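Local coordinates for protein branched-chain amino acid aminotransferase (PDB 5CE8) that probably transfers amino groups between the branched-chain amino acids leucine, isoleucine and valine and 2-oxoglutarate, using pyridoxal 5'-phosphate as its cofactor, at residues G39-G45 with K162-Y167; W149-H153 with M187-E191; D183-M187 with G197-I202. All coordinates share one frame; numbering follows the deposited sequence.

Interaction 1 of 3, residues G39-G45 with K162-Y167. With PLP (pyridoxal-5'-phosphate), chain D.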
loop_
_atom_site.group_PDB
_atom_site.type_symbol
_atom_site.label_atom_id
_atom_site.label_comp_id
_atom_site.label_asym_id
_atom_site.label_seq_id
_atom_site.Cartn_x
_atom_site.Cartn_y
_atom_site.Cartn_z
ATOM N N GLY A 39 3.942 -12.161 -23.356
ATOM C CA GLY A 39 2.683 -12.644 -22.749
ATOM C C GLY A 39 1.444 -11.865 -23.167
ATOM O O GLY A 39 0.550 -11.653 -22.390
ATOM N N PHE A 40 1.356 -11.527 -24.442
ATOM C CA PHE A 40 0.233 -10.866 -24.992
ATOM C C PHE A 40 -0.665 -11.828 -25.799
ATOM O O PHE A 40 -0.496 -12.038 -27.067
ATOM C CB PHE A 40 0.704 -9.762 -25.881
ATOM C CG PHE A 40 -0.397 -8.830 -26.269
ATOM C CD1 PHE A 40 -0.876 -7.911 -25.356
ATOM C CD2 PHE A 40 -0.911 -8.791 -27.561
ATOM C CE1 PHE A 40 -1.878 -6.998 -25.719
ATOM C CE2 PHE A 40 -1.996 -7.909 -27.916
ATOM C CZ PHE A 40 -2.475 -7.022 -26.975
ATOM N N GLY A 41 -1.553 -12.473 -25.035
ATOM C CA GLY A 41 -2.468 -13.483 -25.527
ATOM C C GLY A 41 -3.645 -13.534 -24.577
ATOM O O GLY A 41 -3.608 -12.918 -23.460
ATOM N N VAL A 42 -4.674 -14.223 -25.002
ATOM C CA VAL A 42 -5.712 -14.713 -24.089
ATOM C C VAL A 42 -5.978 -16.200 -24.320
ATOM O O VAL A 42 -5.743 -16.735 -25.444
ATOM C CB VAL A 42 -6.980 -13.896 -24.202
ATOM C CG1 VAL A 42 -6.648 -12.471 -23.914
ATOM C CG2 VAL A 42 -7.636 -13.971 -25.541
ATOM N N PHE A 43 -6.590 -16.837 -23.327
ATOM C CA PHE A 43 -6.959 -18.235 -23.484
ATOM C C PHE A 43 -8.257 -18.502 -22.728
ATOM O O PHE A 43 -8.812 -17.601 -22.050
ATOM C CB PHE A 43 -5.852 -19.181 -23.038
ATOM C CG PHE A 43 -5.485 -19.066 -21.583
ATOM C CD1 PHE A 43 -4.648 -18.039 -21.138
ATOM C CD2 PHE A 43 -5.977 -19.970 -20.675
ATOM C CE1 PHE A 43 -4.385 -17.917 -19.756
ATOM C CE2 PHE A 43 -5.637 -19.941 -19.317
ATOM C CZ PHE A 43 -4.864 -18.910 -18.868
ATOM N N GLU A 44 -8.702 -19.742 -22.862
ATOM C CA GLU A 44 -9.856 -20.315 -22.158
ATOM C C GLU A 44 -9.638 -21.762 -21.765
ATOM O O GLU A 44 -8.691 -22.441 -22.201
ATOM C CB GLU A 44 -11.105 -20.263 -23.019
ATOM C CG GLU A 44 -11.894 -18.970 -22.907
ATOM C CD GLU A 44 -12.384 -18.688 -21.494
ATOM O OE1 GLU A 44 -12.448 -17.504 -21.137
ATOM O OE2 GLU A 44 -12.627 -19.673 -20.785
ATOM N N GLY A 45 -10.562 -22.279 -20.969
ATOM C CA GLY A 45 -10.516 -23.681 -20.551
ATOM C C GLY A 45 -11.957 -24.107 -20.592
ATOM O O GLY A 45 -12.812 -23.378 -20.082
ATOM N N LYS A 162 -8.483 -13.332 -18.973
ATOM C CA LYS A 162 -7.778 -14.616 -18.923
ATOM C C LYS A 162 -6.618 -14.501 -19.863
ATOM O O LYS A 162 -6.579 -15.040 -21.009
ATOM C CB LYS A 162 -8.751 -15.721 -19.220
ATOM C CG LYS A 162 -8.271 -17.061 -18.642
ATOM C CD LYS A 162 -9.464 -18.085 -18.578
ATOM C CE LYS A 162 -9.054 -19.403 -18.031
ATOM N NZ LYS A 162 -8.794 -19.242 -16.562
ATOM N N ALA A 163 -5.647 -13.764 -19.423
ATOM C CA ALA A 163 -4.565 -13.346 -20.304
ATOM C C ALA A 163 -3.244 -13.984 -19.965
ATOM O O ALA A 163 -2.853 -14.006 -18.825
ATOM C CB ALA A 163 -4.457 -11.817 -20.315
ATOM N N THR A 164 -2.505 -14.373 -20.983
ATOM C CA THR A 164 -1.382 -15.355 -20.922
ATOM C C THR A 164 -0.289 -14.934 -19.991
ATOM O O THR A 164 0.009 -15.643 -18.981
ATOM C CB THR A 164 -0.861 -15.667 -22.361
ATOM O OG1 THR A 164 -0.545 -14.450 -22.974
ATOM C CG2 THR A 164 -1.964 -16.382 -23.278
ATOM N N GLY A 165 0.153 -13.698 -20.192
ATOM C CA GLY A 165 1.256 -13.122 -19.459
ATOM C C GLY A 165 1.058 -13.050 -17.955
ATOM O O GLY A 165 1.957 -13.311 -17.245
ATOM N N ILE A 166 -0.187 -12.853 -17.511
ATOM C CA ILE A 166 -0.568 -12.907 -16.026
ATOM C C ILE A 166 -0.174 -14.202 -15.345
ATOM O O ILE A 166 0.133 -14.172 -14.156
ATOM C CB ILE A 166 -2.080 -12.767 -15.789
ATOM C CG1 ILE A 166 -2.573 -11.463 -16.351
ATOM C CG2 ILE A 166 -2.518 -12.870 -14.333
ATOM C CD1 ILE A 166 -4.031 -11.423 -16.421
ATOM N N TYR A 167 -0.211 -15.337 -16.043
ATOM C CA TYR A 167 -0.040 -16.693 -15.388
ATOM C C TYR A 167 1.425 -17.083 -14.898
ATOM O O TYR A 167 1.626 -18.139 -14.251
ATOM C CB TYR A 167 -0.804 -17.785 -16.200
ATOM C CG TYR A 167 -2.250 -17.534 -16.042
ATOM C CD1 TYR A 167 -2.803 -16.510 -16.711
ATOM C CD2 TYR A 167 -3.028 -18.217 -15.116
ATOM C CE1 TYR A 167 -4.038 -16.069 -16.440
ATOM C CE2 TYR A 167 -4.381 -17.837 -14.919
ATOM C CZ TYR A 167 -4.846 -16.723 -15.609
ATOM O OH TYR A 167 -6.125 -16.214 -15.563
HETATM N N1 PLP D . -9.023 -18.351 -11.469
HETATM C C2 PLP D . -8.134 -17.975 -12.383
HETATM C C2A PLP D . -6.941 -17.150 -12.002
HETATM C C3 PLP D . -8.237 -18.436 -13.760
HETATM O O3 PLP D . -7.243 -18.111 -14.680
HETATM C C4 PLP D . -9.399 -19.291 -14.127
HETATM C C4A PLP D . -9.626 -19.813 -15.531
HETATM C C5 PLP D . -10.341 -19.608 -13.017
HETATM C C6 PLP D . -10.061 -19.091 -11.720
HETATM C C5A PLP D . -11.539 -20.506 -13.140
HETATM O O4P PLP D . -12.403 -20.092 -14.137
HETATM P P PLP D . -13.391 -21.146 -14.771
HETATM O O1P PLP D . -12.577 -22.339 -15.378
HETATM O O2P PLP D . -14.396 -21.452 -13.744
HETATM O O3P PLP D . -14.041 -20.513 -15.969
#
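Lys-162 O accepts a hydrogen bond from Phe-43 N at 2.9 Å, and the same oxygen takes a CA-H...O contact from Val-42 CA at 3.2 Å. Further along, Thr-164 N bonds to Gly-41 O at 3.1 Å. The Phe-43 ring, its CG set between the backbone N and the carbonyl carbon (chi1 62°), crosses the lysine chain at about a right angle. Lys-162 CG lies over one ring face, 4.0 Å from the Phe-43 centroid in a CH-pi contact, while Phe-43 CE1 and CZ point into a face of Tyr-167 in a T-shaped pair (planes at 79°). Tyr-38 of a second subunit adds another edge-to-face contact to Phe-43. The lysine runs extended to CE and turns at its last torsion (chi4 71°), where Lys-162 NZ is covalently bonded to PLP C4A at 1.4 Å. Glu-44, whose carboxylate passes beside Lys-162 CD, forms a salt bridge with Arg-66 and a hydrogen bond with His-63. The linkage is consistent with the internal aldimine of PLP aminotransferases, with Phe-43 as a second-shell residue packed against both Lys-162 and Tyr-167.

Interaction 2 of 3, residues W149-H153 with M187-E191; sequences WRRVH and MLNAE
At the turn that follows strand 184-188, the loop between strand 142-146 and helix 167-179 is fastened by Arg-151 to Leu-188 and by His-153 to Glu-191. Arg-151 N donates to Leu-188 O at 3.0 Å, and Arg-150 CA makes a CA-H...O contact with the same oxygen. His-153, with CG anti to the backbone N (chi1 -165°), sends its ring across the Glu-191 side chain. His-153 NE2 bonds to Glu-191 OE2 at 2.8 Å on the syn side of the carboxylate, somewhat out of its plane, with the two flat groups turned 44° apart. His-153 ND1 is hydrogen-bonded to Ser-155 OG, so both ring nitrogens are engaged and the ring's rotation is fixed. Beside it, Ala-190 CB approaches His-153 CD2 at 3.6 Å. Arg-150 runs alongside Leu-188 in the same direction, so that Leu-188 CD1 sits over the centre of one guanidinium face, while Arg-150 NH2 is hydrogen-bonded to Ser-148 O of a fourth subunit. Two waters bridge the backbones: one accepts from Leu-188 N at 2.8 Å and donates to Trp-149 O, the other accepts from Ala-190 N at 2.7 Å and donates to Arg-151 O. Arg-151 leads away, its NE hydrogen-bonded to Gly-218 O, and touches the bound PLP. Trp-149 and Met-187 pack on helix 167-179, and Leu-188 and Asn-189 rest on strand 194-197.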
loop_
_atom_site.group_PDB
_atom_site.type_symbol
_atom_site.label_atom_id
_atom_site.label_comp_id
_atom_site.label_asym_id
_atom_site.label_seq_id
_atom_site.Cartn_x
_atom_site.Cartn_y
_atom_site.Cartn_z
ATOM N N TRP A 149 3.868 -15.322 -2.773
ATOM C CA TRP A 149 3.465 -14.557 -3.907
ATOM C C TRP A 149 2.073 -13.994 -3.821
ATOM O O TRP A 149 1.148 -14.688 -3.616
ATOM C CB TRP A 149 3.538 -15.456 -5.187
ATOM C CG TRP A 149 4.956 -15.879 -5.465
ATOM C CD1 TRP A 149 5.490 -17.063 -5.141
ATOM C CD2 TRP A 149 5.977 -15.127 -6.096
ATOM N NE1 TRP A 149 6.771 -17.088 -5.505
ATOM C CE2 TRP A 149 7.114 -15.865 -6.021
ATOM C CE3 TRP A 149 6.070 -13.842 -6.562
ATOM C CZ2 TRP A 149 8.378 -15.393 -6.518
ATOM C CZ3 TRP A 149 7.275 -13.363 -7.044
ATOM C CH2 TRP A 149 8.423 -14.151 -7.005
ATOM N N ARG A 150 1.922 -12.703 -3.981
ATOM C CA ARG A 150 0.615 -12.125 -4.049
ATOM C C ARG A 150 0.080 -12.162 -5.472
ATOM O O ARG A 150 0.866 -12.103 -6.402
ATOM C CB ARG A 150 0.659 -10.675 -3.578
ATOM C CG ARG A 150 1.206 -10.497 -2.180
ATOM C CD ARG A 150 0.276 -11.165 -1.136
ATOM N NE ARG A 150 0.569 -10.844 0.273
ATOM C CZ ARG A 150 1.100 -11.683 1.201
ATOM N NH1 ARG A 150 1.489 -12.935 0.929
ATOM N NH2 ARG A 150 1.245 -11.249 2.476
ATOM N N ARG A 151 -1.239 -12.264 -5.605
ATOM C CA ARG A 151 -1.908 -12.104 -6.895
ATOM C C ARG A 151 -1.551 -10.783 -7.588
ATOM O O ARG A 151 -1.573 -9.710 -6.992
ATOM C CB ARG A 151 -3.433 -12.206 -6.709
ATOM C CG ARG A 151 -4.326 -12.143 -7.908
ATOM C CD ARG A 151 -4.430 -13.375 -8.856
ATOM N NE ARG A 151 -5.609 -13.134 -9.699
ATOM C CZ ARG A 151 -5.756 -13.398 -11.018
ATOM N NH1 ARG A 151 -4.842 -14.047 -11.707
ATOM N NH2 ARG A 151 -6.886 -13.031 -11.644
ATOM N N VAL A 152 -1.328 -10.844 -8.868
ATOM C CA VAL A 152 -0.867 -9.671 -9.573
ATOM C C VAL A 152 -2.089 -8.690 -9.462
ATOM O O VAL A 152 -3.258 -9.147 -9.484
ATOM C CB VAL A 152 -0.327 -9.978 -11.013
ATOM C CG1 VAL A 152 -1.282 -10.587 -11.933
ATOM C CG2 VAL A 152 0.142 -8.714 -11.676
ATOM N N HIS A 153 -1.826 -7.400 -9.334
ATOM C CA HIS A 153 -2.804 -6.387 -8.973
ATOM C C HIS A 153 -3.399 -5.703 -10.229
ATOM O O HIS A 153 -2.714 -5.549 -11.244
ATOM C CB HIS A 153 -2.140 -5.363 -8.066
ATOM C CG HIS A 153 -3.119 -4.471 -7.338
ATOM N ND1 HIS A 153 -3.414 -3.196 -7.752
ATOM C CD2 HIS A 153 -3.895 -4.699 -6.243
ATOM C CE1 HIS A 153 -4.335 -2.685 -6.970
ATOM N NE2 HIS A 153 -4.622 -3.571 -6.022
ATOM N N MET A 187 -3.631 -17.610 -2.913
ATOM C CA MET A 187 -2.954 -16.384 -3.067
ATOM C C MET A 187 -3.794 -15.267 -2.466
ATOM O O MET A 187 -5.038 -15.183 -2.737
ATOM C CB MET A 187 -2.775 -16.043 -4.583
ATOM C CG MET A 187 -1.560 -16.728 -5.218
ATOM S SD MET A 187 -1.152 -16.061 -6.877
ATOM C CE MET A 187 -2.361 -17.003 -7.586
ATOM N N LEU A 188 -3.143 -14.471 -1.645
ATOM C CA LEU A 188 -3.671 -13.211 -1.123
ATOM C C LEU A 188 -3.520 -12.133 -2.196
ATOM O O LEU A 188 -2.574 -12.160 -2.968
ATOM C CB LEU A 188 -2.933 -12.796 0.088
ATOM C CG LEU A 188 -2.923 -13.754 1.255
ATOM C CD1 LEU A 188 -2.418 -13.151 2.567
ATOM C CD2 LEU A 188 -4.348 -14.301 1.483
ATOM N N ASN A 189 -4.447 -11.183 -2.265
ATOM C CA ASN A 189 -4.254 -9.967 -3.073
ATOM C C ASN A 189 -3.297 -8.896 -2.384
ATOM O O ASN A 189 -2.770 -9.151 -1.280
ATOM C CB ASN A 189 -5.580 -9.387 -3.525
ATOM C CG ASN A 189 -6.374 -8.720 -2.390
ATOM O OD1 ASN A 189 -5.984 -8.786 -1.189
ATOM N ND2 ASN A 189 -7.582 -8.283 -2.732
ATOM N N ALA A 190 -3.051 -7.733 -3.016
ATOM C CA ALA A 190 -2.036 -6.787 -2.483
ATOM C C ALA A 190 -2.506 -6.245 -1.125
ATOM O O ALA A 190 -1.742 -5.808 -0.317
ATOM C CB ALA A 190 -1.864 -5.631 -3.362
ATOM N N GLU A 191 -3.791 -6.268 -0.908
ATOM C CA GLU A 191 -4.434 -5.691 0.275
ATOM C C GLU A 191 -4.554 -6.774 1.349
ATOM O O GLU A 191 -5.091 -6.524 2.435
ATOM C CB GLU A 191 -5.821 -5.122 -0.083
ATOM C CG GLU A 191 -5.796 -3.905 -1.066
ATOM C CD GLU A 191 -5.796 -4.255 -2.556
ATOM O OE1 GLU A 191 -5.816 -5.467 -2.886
ATOM O OE2 GLU A 191 -5.774 -3.277 -3.448
HETATM O O HOH W 1 -0.387 -14.681 -1.204
HETATM O O HOH W 2 -3.377 -8.006 -5.705
#

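Interaction 3 of 3, residues D183-M187 with G197-I202; sequences DEAIM and GSGENI. With PLP (pyridoxal-5'-phosphate), chain D.
The chain of Glu-184 leaves opposite its own N (chi1 -172°) and then bends at chi2 (52°), which carries its carboxylate to Ser-198 and Glu-200; Ser-198 meets it with its hydroxyl tucked in over its backbone (chi1 70°). Ser-198 OG donates to Glu-184 OE2 at 2.7 Å, coming from above the carboxylate plane. Ala-185 N reaches the same oxygen, Glu-184 OE2, at 2.8 Å on the anti side, in a nearly straight bond, and Arg-178 adds a salt bridge. With three groups gripping one oxygen, the carboxylate is firmly oriented. Its other oxygen faces a second acid, approaching from the opposite direction: Glu-184 OE1 and Glu-200 OE1 are 2.8 Å apart, with their carboxylate planes turned about halfway to perpendicular. Such closeness would be easiest to accommodate if one of the two carboxylates were protonated, which the buried setting would probably favour. Glu-200 is steadied by its own loop, where Gly-199 N bonds to Glu-200 OE2 at 3.0 Å and Gly-197 N bonds to Glu-200 O. Backbone contact is slighter. Ala-185 O, buried and without a hydrogen-bond partner in the model, receives a CA-H...O contact from Gly-197 CA at 3.1 Å. Ile-202 CD1 touches Ile-186 CG1 at 3.8 Å; the Met-187 methyl rests against the backbone at Gly-197 O and Ser-198 CA. The loop that these groups hold also lines the cofactor pocket, Glu-200 C lying 3.6 Å from PLP C6. Strand 184-188 is flanked here by strand 142-146, to which Ile-186 is backbone-bonded, and by strand 194-197; Ala-185 and Ser-198 pack against helix 167-179, while Glu-184, Ile-186 and Glu-200 touch Phe-257 of strand 254-259.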
loop_
_atom_site.group_PDB
_atom_site.type_symbol
_atom_site.label_atom_id
_atom_site.label_comp_id
_atom_site.label_asym_id
_atom_site.label_seq_id
_atom_site.Cartn_x
_atom_site.Cartn_y
_atom_site.Cartn_z
ATOM N N ASP A 183 -0.917 -29.677 -2.466
ATOM C CA ASP A 183 -1.502 -29.913 -3.777
ATOM C C ASP A 183 -1.754 -28.589 -4.514
ATOM O O ASP A 183 -1.678 -28.549 -5.714
ATOM C CB ASP A 183 -2.789 -30.700 -3.663
ATOM C CG ASP A 183 -2.653 -31.917 -2.807
ATOM O OD1 ASP A 183 -1.898 -32.801 -3.238
ATOM O OD2 ASP A 183 -3.247 -31.995 -1.690
ATOM N N GLU A 184 -2.013 -27.494 -3.787
ATOM C CA GLU A 184 -2.373 -26.249 -4.467
ATOM C C GLU A 184 -2.060 -25.037 -3.567
ATOM O O GLU A 184 -1.919 -25.142 -2.294
ATOM C CB GLU A 184 -3.894 -26.201 -4.869
ATOM C CG GLU A 184 -4.378 -25.014 -5.767
ATOM C CD GLU A 184 -3.503 -24.876 -7.029
ATOM O OE1 GLU A 184 -3.869 -25.539 -8.009
ATOM O OE2 GLU A 184 -2.355 -24.269 -6.985
ATOM N N ALA A 185 -1.978 -23.904 -4.271
ATOM C CA ALA A 185 -1.726 -22.585 -3.692
ATOM C C ALA A 185 -2.938 -21.836 -3.387
ATOM O O ALA A 185 -3.872 -21.938 -4.105
ATOM C CB ALA A 185 -0.900 -21.740 -4.606
ATOM N N ILE A 186 -2.879 -21.001 -2.348
ATOM C CA ILE A 186 -3.870 -19.910 -2.179
ATOM C C ILE A 186 -3.088 -18.644 -2.242
ATOM O O ILE A 186 -2.120 -18.519 -1.569
ATOM C CB ILE A 186 -4.691 -19.997 -0.824
ATOM C CG1 ILE A 186 -5.856 -21.002 -0.971
ATOM C CG2 ILE A 186 -5.430 -18.695 -0.503
ATOM C CD1 ILE A 186 -6.116 -21.734 0.254
ATOM N N MET A 187 -3.631 -17.610 -2.913
ATOM C CA MET A 187 -2.954 -16.384 -3.067
ATOM C C MET A 187 -3.794 -15.267 -2.466
ATOM O O MET A 187 -5.038 -15.183 -2.737
ATOM C CB MET A 187 -2.775 -16.043 -4.583
ATOM C CG MET A 187 -1.560 -16.728 -5.218
ATOM S SD MET A 187 -1.152 -16.061 -6.877
ATOM C CE MET A 187 -2.361 -17.003 -7.586
ATOM N N GLY A 197 -6.882 -19.621 -6.105
ATOM C CA GLY A 197 -5.860 -20.614 -6.112
ATOM C C GLY A 197 -4.984 -20.214 -7.295
ATOM O O GLY A 197 -5.263 -19.252 -8.023
ATOM N N SER A 198 -4.009 -20.984 -7.645
ATOM C CA SER A 198 -3.254 -20.683 -8.871
ATOM C C SER A 198 -4.107 -20.631 -10.133
ATOM O O SER A 198 -3.923 -19.775 -11.011
ATOM C CB SER A 198 -2.037 -21.621 -9.026
ATOM O OG SER A 198 -2.360 -22.978 -9.319
ATOM N N GLY A 199 -5.062 -21.526 -10.212
ATOM C CA GLY A 199 -5.977 -21.580 -11.301
ATOM C C GLY A 199 -7.424 -21.863 -10.903
ATOM O O GLY A 199 -8.085 -22.588 -11.623
ATOM N N GLU A 200 -7.893 -21.371 -9.740
ATOM C CA GLU A 200 -9.232 -21.773 -9.225
ATOM C C GLU A 200 -9.805 -20.667 -8.446
ATOM O O GLU A 200 -9.034 -20.035 -7.716
ATOM C CB GLU A 200 -9.102 -22.948 -8.251
ATOM C CG GLU A 200 -8.502 -24.295 -8.787
ATOM C CD GLU A 200 -6.966 -24.331 -8.715
ATOM O OE1 GLU A 200 -6.390 -25.286 -9.219
ATOM O OE2 GLU A 200 -6.278 -23.412 -8.242
ATOM N N ASN A 201 -11.133 -20.535 -8.422
ATOM C CA ASN A 201 -11.783 -19.580 -7.481
ATOM C C ASN A 201 -11.953 -20.356 -6.201
ATOM O O ASN A 201 -11.810 -21.604 -6.168
ATOM C CB ASN A 201 -13.104 -19.039 -7.938
ATOM C CG ASN A 201 -12.976 -18.130 -9.185
ATOM O OD1 ASN A 201 -13.491 -18.454 -10.191
ATOM N ND2 ASN A 201 -12.248 -17.044 -9.094
ATOM N N ILE A 202 -12.155 -19.617 -5.138
ATOM C CA ILE A 202 -12.204 -20.179 -3.757
ATOM C C ILE A 202 -13.542 -19.814 -3.114
ATOM O O ILE A 202 -14.051 -18.683 -3.287
ATOM C CB ILE A 202 -11.141 -19.554 -2.825
ATOM C CG1 ILE A 202 -9.789 -19.631 -3.474
ATOM C CG2 ILE A 202 -11.042 -20.268 -1.457
ATOM C CD1 ILE A 202 -8.650 -19.046 -2.643
HETATM N N1 PLP D . -9.023 -18.351 -11.469
HETATM C C2 PLP D . -8.134 -17.975 -12.383
HETATM C C2A PLP D . -6.941 -17.150 -12.002
HETATM C C3 PLP D . -8.237 -18.436 -13.760
HETATM O O3 PLP D . -7.243 -18.111 -14.680
HETATM C C4 PLP D . -9.399 -19.291 -14.127
HETATM C C4A PLP D . -9.626 -19.813 -15.531
HETATM C C5 PLP D . -10.341 -19.608 -13.017
HETATM C C6 PLP D . -10.061 -19.091 -11.720
HETATM C C5A PLP D . -11.539 -20.506 -13.140
HETATM O O4P PLP D . -12.403 -20.092 -14.137
HETATM P P PLP D . -13.391 -21.146 -14.771
HETATM O O1P PLP D . -12.577 -22.339 -15.378
HETATM O O2P PLP D . -14.396 -21.452 -13.744
HETATM O O3P PLP D . -14.041 -20.513 -15.969
#

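Overall arrangement
Interactions 1 and 3 are fully buried and approach PLP from different parts of the fold, their centres about 17 Å apart: interaction 1 joins strand 41-50 of the antiparallel sheet to the covalently attached lysine, whereas interaction 3 shapes a loop beside the pyridine ring. Interaction 2 is also largely buried, nearer the surface only at Ala-190, His-153 and Glu-191, and reaches PLP through Arg-151; it uses waters and contacts with several subunits. It shares Met-187 and strand 184-188 with interaction 3, and meets interaction 1 where Val-152 packs on Ile-166. The chemistry differs accordingly: aromatic packing round a PLP-bound lysine in interaction 1, a histidine-carboxylate bond with water bridges in interaction 2, and buried carboxylates in interaction 3.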